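Local coordinates for peptidoglycan-recognition protein LC (Drosophila melanogaster, PDB 2F2L), which serves as a membrane-bound pattern-recognition receptor of innate immunity, responding to bacterial peptidoglycan and acting as a major activator of the imd/Relish pathway, at residues 41-46 with 70-75; 86-89 with 93-96; 100-105 with 113-118. All coordinates share one frame; numbering follows the deposited sequence. Where two conformers were deposited one is given.

How the contacts relate
All three contacts lie in the extracellular amidase-like domain, and they follow one another along the chain without nesting or crossing. Contact 1 closes first, spanning 23 residues to bring helix 40-57 against the turn that joins strands 67-69 and 75-77. Contact 2 is the shortest closure, with three residues between segments 86-89 and 93-96, the second of which begins within the short helix 91-94. The chain enters strand 98-102, and contact 3 ties its end to the beginning of helix 113-128. Contacts 1 and 3 are neighbours in space, since G70 and G73 pack on Q115, K114 and V118. Contact 2 sits about 23 Å from contact 1, centre to centre, on the opposite side of the domain.

Contact 1. Residues 41-46 with 70-75; sequences AICVLR and GGDGNV
C43 and D72 meet through a sulfur laid over a carboxylate. The SG of C43 stands 3.5 Å from CG of D72 and nearly as close to both carboxylate oxygens, so it covers the face of the group instead of approaching one oxygen. No hydrogen bond crosses between the two segments; this is van der Waals contact. The same sulfur comes within 3.9 Å of CA of G70, an approach eased by the lack of a side chain there.

The hydrogen bonds lie within segment 70-75 and its continuation. D72 OD1 accepts from the backbone N of N74 at 3.1 Å (168° at the hydrogen), which makes an Asx turn, and the amide ND2 of N74 reaches D72 OD2 at 2.8 Å. Both donors come from above the carboxylate plane, on the face away from the sulfur. With CG of D72 lodged between its own backbone N and carbonyl carbon (chi1 60°), the carboxylate folds back over the turn, and Y76 OH bonds OD2 as well.

Residues 70-73 form a type I beta turn, closed by G73 N to G70 O at 2.7 Å; with G73 at positive phi, this is the pattern of a type I turn with a G1 bulge. It connects antiparallel strands 67-69 and 75-77.

Covalent bonding fixes the other side: C43 forms the disulfide with C37, tying helix 40-57 to the preceding loop. The helix also supplies R48, L49, T52 and E56 to the muropeptide surface, while A41 and V44 touch the LCx chain.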
loop_
_atom_site.group_PDB
_atom_site.type_symbol
_atom_site.label_atom_id
_atom_site.label_comp_id
_atom_site.label_asym_id
_atom_site.label_seq_id
_atom_site.Cartn_x
_atom_site.Cartn_y
_atom_site.Cartn_z
ATOM N N ALA A 41 7.579 -8.663 5.911
ATOM C CA ALA A 41 6.128 -8.538 6.068
ATOM C C ALA A 41 5.721 -7.329 6.929
ATOM O O ALA A 41 4.739 -6.633 6.629
ATOM C CB ALA A 41 5.541 -9.830 6.647
ATOM N N ILE A 42 6.468 -7.079 8.000
ATOM C CA ILE A 42 6.157 -5.944 8.868
ATOM C C ILE A 42 6.644 -4.635 8.251
ATOM O O ILE A 42 5.977 -3.610 8.367
ATOM C CB ILE A 42 6.729 -6.132 10.284
ATOM C CG1 ILE A 42 6.163 -7.408 10.935
ATOM C CG2 ILE A 42 6.458 -4.896 11.141
ATOM C CD1 ILE A 42 4.643 -7.529 10.940
ATOM N N CYS A 43 7.804 -4.659 7.596
ATOM C CA CYS A 43 8.288 -3.468 6.889
ATOM C C CYS A 43 7.308 -3.030 5.813
ATOM O O CYS A 43 7.050 -1.841 5.665
ATOM C CB CYS A 43 9.665 -3.698 6.277
ATOM S SG CYS A 43 11.023 -3.842 7.493
ATOM N N VAL A 44 6.770 -3.989 5.069
ATOM C CA VAL A 44 5.754 -3.701 4.075
ATOM C C VAL A 44 4.551 -2.986 4.715
ATOM O O VAL A 44 4.058 -2.018 4.160
ATOM C CB VAL A 44 5.316 -4.981 3.302
ATOM C CG1 VAL A 44 3.930 -4.817 2.656
ATOM C CG2 VAL A 44 6.357 -5.340 2.228
ATOM N N LEU A 45 4.098 -3.476 5.871
ATOM C CA LEU A 45 3.035 -2.822 6.641
ATOM C C LEU A 45 3.414 -1.392 6.976
ATOM O O LEU A 45 2.621 -0.451 6.786
ATOM C CB LEU A 45 2.758 -3.587 7.942
ATOM C CG LEU A 45 1.566 -3.112 8.781
ATOM C CD1 LEU A 45 0.280 -3.191 7.978
ATOM C CD2 LEU A 45 1.456 -3.942 10.045
ATOM N N ARG A 46 4.631 -1.209 7.479
ATOM C CA ARG A 46 5.082 0.136 7.829
ATOM C C ARG A 46 5.070 1.078 6.623
ATOM O O ARG A 46 4.583 2.212 6.728
ATOM C CB ARG A 46 6.498 0.125 8.429
ATOM C CG ARG A 46 6.674 -0.735 9.665
ATOM C CD ARG A 46 5.767 -0.352 10.839
ATOM N NE ARG A 46 6.029 -1.280 11.943
ATOM C CZ ARG A 46 5.122 -1.761 12.791
ATOM N NH1 ARG A 46 3.850 -1.423 12.703
ATOM N NH2 ARG A 46 5.504 -2.618 13.721
ATOM N N GLY A 70 14.469 -0.552 5.798
ATOM C CA GLY A 70 13.860 -1.256 6.919
ATOM C C GLY A 70 14.880 -1.977 7.790
ATOM O O GLY A 70 15.978 -2.311 7.336
ATOM N N GLY A 71 14.501 -2.242 9.036
ATOM C CA GLY A 71 15.366 -2.965 9.977
ATOM C C GLY A 71 15.815 -4.324 9.471
ATOM O O GLY A 71 16.851 -4.830 9.902
ATOM N N ASP A 72 15.027 -4.918 8.572
ATOM C CA ASP A 72 15.388 -6.167 7.886
ATOM C C ASP A 72 16.559 -6.000 6.900
ATOM O O ASP A 72 17.038 -6.986 6.335
ATOM C CB ASP A 72 14.165 -6.739 7.137
ATOM C CG ASP A 72 13.604 -5.768 6.068
ATOM O OD1 ASP A 72 14.065 -4.609 5.992
ATOM O OD2 ASP A 72 12.695 -6.168 5.305
ATOM N N GLY A 73 16.987 -4.761 6.657
ATOM C CA GLY A 73 18.083 -4.498 5.727
ATOM C C GLY A 73 17.689 -4.487 4.262
ATOM O O GLY A 73 18.558 -4.525 3.395
ATOM N N ASN A 74 16.385 -4.433 3.982
ATOM C CA ASN A 74 15.878 -4.311 2.612
ATOM C C ASN A 74 15.616 -2.847 2.276
ATOM O O ASN A 74 15.299 -2.053 3.159
ATOM C CB ASN A 74 14.576 -5.107 2.417
ATOM C CG ASN A 74 14.793 -6.610 2.423
ATOM O OD1 ASN A 74 15.726 -7.114 1.807
ATOM N ND2 ASN A 74 13.927 -7.330 3.115
ATOM N N VAL A 75 15.759 -2.506 1.000
ATOM C CA VAL A 75 15.468 -1.175 0.482
ATOM C C VAL A 75 14.075 -1.188 -0.171
ATOM O O VAL A 75 13.830 -1.946 -1.118
ATOM C CB VAL A 75 16.514 -0.734 -0.571
ATOM C CG1 VAL A 75 16.231 0.691 -1.071
ATOM C CG2 VAL A 75 17.938 -0.816 0.005
#

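Contact 2. Residues 86-89 with 93-96; sequences AHMN and YDSQ
A86 and D94 make the closest backbone approach, their CA atoms 5.9 Å apart, where the loop 86-89 curls back over segment 93-96, three residues further on and begun within the short helix 91-94. That curl turns several backbone N atoms toward the carboxylate of D94. M88 N gives OD1 a hydrogen bond of 2.8 Å, fairly straight at 164° and directed at the syn lone pair. OD2 accepts a hydrogen bond from N90 N, and the N of N89 lies 3.1 Å from it. Both oxygens of this buried acid are thus engaged by backbone amides.

D94 OD1 has a second role over the imidazole of H87. It sits 3.3 Å above one ring face, over the centre, and the ring and carboxylate planes are turned 66° apart. The proximity of NE2 to this oxygen is therefore a matter of face contact and not of hydrogen bonding; NE2 instead pairs with S97 OG, which holds the ring in its rotation.

The apolar part joins M88 to Y93. CG of M88 rests 3.7 Å from CB of Y93, so the tyrosine touches with the root of its side chain. With CG of M88 beside its backbone N (chi1 -55°), the methionine chain crosses Y93 at a slant, bent at chi2 and chi3.

Beyond the two segments, H87 packs on I28 and L30 of strand 24-31, while M88 reaches I28 and, with Y93, L144 of helix 141-144, placing the contact between the central sheet and that helix.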
loop_
_atom_site.group_PDB
_atom_site.type_symbol
_atom_site.label_atom_id
_atom_site.label_comp_id
_atom_site.label_asym_id
_atom_site.label_seq_id
_atom_site.Cartn_x
_atom_site.Cartn_y
_atom_site.Cartn_z
ATOM N N ALA A 86 9.553 14.694 -1.490
ATOM C CA ALA A 86 8.864 15.771 -0.786
ATOM C C ALA A 86 9.251 15.764 0.700
ATOM O O ALA A 86 8.491 16.173 1.576
ATOM C CB ALA A 86 7.372 15.614 -0.961
ATOM N N HIS A 87 10.476 15.337 0.952
ATOM C CA HIS A 87 10.958 15.071 2.295
ATOM C C HIS A 87 11.242 16.339 3.112
ATOM O O HIS A 87 10.925 16.374 4.287
ATOM C CB HIS A 87 12.179 14.136 2.244
ATOM C CG HIS A 87 13.202 14.524 1.225
ATOM N ND1 HIS A 87 13.052 14.257 -0.121
ATOM C CD2 HIS A 87 14.380 15.179 1.353
ATOM C CE1 HIS A 87 14.103 14.722 -0.775
ATOM N NE2 HIS A 87 14.924 15.287 0.096
ATOM N N MET A 88 11.818 17.376 2.514
ATOM C CA MET A 88 12.106 18.621 3.257
ATOM C C MET A 88 10.977 19.670 3.240
ATOM O O MET A 88 11.043 20.671 3.980
ATOM C CB MET A 88 13.386 19.272 2.726
ATOM C CG MET A 88 14.599 18.363 2.731
ATOM S SD MET A 88 14.964 17.645 4.344
ATOM C CE MET A 88 15.690 19.097 5.101
ATOM N N ASN A 89 9.949 19.457 2.418
ATOM C CA ASN A 89 8.887 20.459 2.230
ATOM C C ASN A 89 9.505 21.797 1.838
ATOM O O ASN A 89 9.091 22.863 2.305
ATOM C CB ASN A 89 8.053 20.616 3.506
ATOM C CG ASN A 89 7.518 19.294 4.013
ATOM O OD1 ASN A 89 6.710 18.648 3.350
ATOM N ND2 ASN A 89 7.956 18.890 5.206
ATOM N N TYR A 93 15.786 22.226 -1.557
ATOM C CA TYR A 93 16.369 20.956 -1.135
ATOM C C TYR A 93 15.808 19.766 -1.912
ATOM O O TYR A 93 16.572 18.939 -2.435
ATOM C CB TYR A 93 16.170 20.751 0.376
ATOM C CG TYR A 93 17.101 21.595 1.224
ATOM C CD1 TYR A 93 18.485 21.520 1.055
ATOM C CD2 TYR A 93 16.610 22.453 2.204
ATOM C CE1 TYR A 93 19.354 22.280 1.830
ATOM C CE2 TYR A 93 17.480 23.222 2.996
ATOM C CZ TYR A 93 18.850 23.130 2.794
ATOM O OH TYR A 93 19.740 23.874 3.556
ATOM N N ASP A 94 14.478 19.680 -1.971
ATOM C CA ASP A 94 13.785 18.539 -2.583
ATOM C C ASP A 94 14.119 18.374 -4.063
ATOM O O ASP A 94 14.195 17.246 -4.548
ATOM C CB ASP A 94 12.259 18.637 -2.394
ATOM C CG ASP A 94 11.829 18.452 -0.944
ATOM O OD1 ASP A 94 12.525 17.717 -0.194
ATOM O OD2 ASP A 94 10.791 19.038 -0.541
ATOM N N SER A 95 14.344 19.479 -4.771
ATOM C CA SER A 95 14.705 19.420 -6.190
ATOM C C SER A 95 16.194 19.066 -6.440
ATOM O O SER A 95 16.603 18.854 -7.584
ATOM C CB SER A 95 14.362 20.740 -6.879
ATOM O OG SER A 95 15.259 21.765 -6.473
ATOM N N GLN A 96 16.992 19.020 -5.376
ATOM C CA GLN A 96 18.443 18.840 -5.498
ATOM C C GLN A 96 18.990 17.737 -4.593
ATOM O O GLN A 96 20.175 17.727 -4.260
ATOM C CB GLN A 96 19.135 20.167 -5.199
ATOM C CG GLN A 96 18.739 21.249 -6.170
ATOM C CD GLN A 96 19.446 22.543 -5.921
ATOM O OE1 GLN A 96 20.450 22.832 -6.572
ATOM N NE2 GLN A 96 18.930 23.348 -4.990
#

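Contact 3. Residues 100-105 with 113-118; sequences FAYIGS and AKQLSV
Y102 and Q115 pass one another head to tail, the tyrosine running from the strand end toward the helix and the glutamine from the helix toward the strand. Their flat groups do not stack: ring and amide planes stand 62° apart. Amide NE2 of Q115 lies near the base of the tyrosine, 4.1 Å from CD1, while farther out CE1 of Y102 approaches the backbone O of Q115 at 4.0 Å, that oxygen lying at the ring edge and near its plane.

The glutamine gets this far because its chain runs out straight beyond CG (chi2 178°). NE2 then comes 3.6 Å from O of I103, but its hydrogen bond goes to I69 O, on the neighbouring strand 67-69. OE1 accepts from S112 N, so both ends of the buried amide are satisfied and its rotation is fixed.

Strand 98-102 lies inside the mixed sheet of this peptidoglycan-recognition domain, between strands 67-69 and 24-31, and helix 113-128 packs across the sheet. The segments meet where the strand ends and the helix begins, and F100 continues the packing on L122 and L123 farther along the helix.

At the phenolic end, Y102 OH hydrogen-bonds T119 OG1, and T119 OG1 is also bonded to Q115 O. The threonine thus links the tyrosine tip to the same carbonyl that its ring edge faces.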
loop_
_atom_site.group_PDB
_atom_site.type_symbol
_atom_site.label_atom_id
_atom_site.label_comp_id
_atom_site.label_asym_id
_atom_site.label_seq_id
_atom_site.Cartn_x
_atom_site.Cartn_y
_atom_site.Cartn_z
ATOM N N PHE A 100 16.678 9.136 1.852
ATOM C CA PHE A 100 16.640 7.783 2.401
ATOM C C PHE A 100 15.951 7.915 3.746
ATOM O O PHE A 100 16.487 8.545 4.651
ATOM C CB PHE A 100 18.034 7.179 2.663
ATOM C CG PHE A 100 18.882 6.945 1.436
ATOM C CD1 PHE A 100 18.413 7.150 0.150
ATOM C CD2 PHE A 100 20.187 6.495 1.595
ATOM C CE1 PHE A 100 19.227 6.907 -0.952
ATOM C CE2 PHE A 100 20.998 6.268 0.501
ATOM C CZ PHE A 100 20.525 6.472 -0.767
ATOM N N ALA A 101 14.768 7.324 3.875
ATOM C CA ALA A 101 14.048 7.330 5.146
ATOM C C ALA A 101 14.315 6.009 5.873
ATOM O O ALA A 101 14.258 4.934 5.272
ATOM C CB ALA A 101 12.579 7.505 4.921
ATOM N N TYR A 102 14.592 6.101 7.168
ATOM C CA TYR A 102 14.897 4.931 7.979
ATOM C C TYR A 102 13.629 4.581 8.742
ATOM O O TYR A 102 13.073 5.411 9.443
ATOM C CB TYR A 102 16.140 5.217 8.865
ATOM C CG TYR A 102 17.365 5.266 7.974
ATOM C CD1 TYR A 102 18.150 4.140 7.790
ATOM C CD2 TYR A 102 17.643 6.393 7.200
ATOM C CE1 TYR A 102 19.241 4.152 6.928
ATOM C CE2 TYR A 102 18.719 6.416 6.320
ATOM C CZ TYR A 102 19.518 5.293 6.189
ATOM O OH TYR A 102 20.579 5.305 5.302
ATOM N N ILE A 103 13.143 3.357 8.552
ATOM C CA ILE A 103 11.868 2.956 9.149
ATOM C C ILE A 103 12.038 2.729 10.646
ATOM O O ILE A 103 12.706 1.794 11.070
ATOM C CB ILE A 103 11.275 1.714 8.495
ATOM C CG1 ILE A 103 11.088 1.962 6.997
ATOM C CG2 ILE A 103 9.939 1.340 9.168
ATOM C CD1 ILE A 103 10.796 0.728 6.205
ATOM N N GLY A 104 11.420 3.602 11.433
ATOM C CA GLY A 104 11.556 3.568 12.880
ATOM C C GLY A 104 11.660 4.964 13.462
ATOM O O GLY A 104 11.442 5.954 12.779
ATOM N N SER A 105 12.003 5.019 14.740
ATOM C CA SER A 105 12.234 6.259 15.470
ATOM C C SER A 105 13.597 6.096 16.145
ATOM O O SER A 105 13.824 5.083 16.812
ATOM C CB SER A 105 11.138 6.463 16.516
ATOM O OG SER A 105 11.222 7.773 17.072
ATOM N N ALA A 113 22.388 -3.083 12.268
ATOM C CA ALA A 113 23.604 -3.155 11.448
ATOM C C ALA A 113 23.258 -3.382 9.978
ATOM O O ALA A 113 24.000 -2.983 9.081
ATOM C CB ALA A 113 24.525 -4.262 11.955
ATOM N N LYS A 114 22.133 -4.054 9.748
ATOM C CA LYS A 114 21.604 -4.276 8.405
ATOM C C LYS A 114 21.251 -2.948 7.736
ATOM O O LYS A 114 21.633 -2.699 6.592
ATOM C CB LYS A 114 20.349 -5.145 8.465
ATOM C CG LYS A 114 20.525 -6.540 9.068
ATOM C CD LYS A 114 19.169 -7.092 9.506
ATOM C CE LYS A 114 19.214 -8.569 9.839
ATOM N NZ LYS A 114 17.853 -9.072 10.176
ATOM N N GLN A 115 20.535 -2.093 8.461
ATOM C CA GLN A 115 20.134 -0.776 7.946
ATOM C C GLN A 115 21.342 0.057 7.493
ATOM O O GLN A 115 21.297 0.738 6.466
ATOM C CB GLN A 115 19.339 0.011 9.005
ATOM C CG GLN A 115 17.847 -0.208 8.950
ATOM C CD GLN A 115 17.077 0.535 10.021
ATOM O OE1 GLN A 115 17.450 0.520 11.186
ATOM N NE2 GLN A 115 15.965 1.159 9.633
ATOM N N LEU A 116 22.418 -0.010 8.270
ATOM C CA LEU A 116 23.629 0.746 8.002
ATOM C C LEU A 116 24.417 0.152 6.850
ATOM O O LEU A 116 24.899 0.885 5.999
ATOM C CB LEU A 116 24.517 0.785 9.245
ATOM C CG LEU A 116 23.886 1.348 10.522
ATOM C CD1 LEU A 116 24.840 1.179 11.691
ATOM C CD2 LEU A 116 23.489 2.815 10.331
ATOM N N SER A 117 24.575 -1.170 6.818
ATOM C CA SER A 117 25.330 -1.788 5.722
ATOM C C SER A 117 24.639 -1.630 4.359
ATOM O O SER A 117 25.315 -1.394 3.355
ATOM C CB SER A 117 25.619 -3.257 6.007
ATOM O OG SER A 117 24.440 -3.931 6.380
ATOM N N VAL A 118 23.310 -1.747 4.305
ATOM C CA VAL A 118 22.623 -1.632 3.007
ATOM C C VAL A 118 22.630 -0.187 2.480
ATOM O O VAL A 118 22.568 0.037 1.264
ATOM C CB VAL A 118 21.178 -2.211 3.017
ATOM C CG1 VAL A 118 20.208 -1.274 3.700
ATOM C CG2 VAL A 118 20.724 -2.506 1.586
#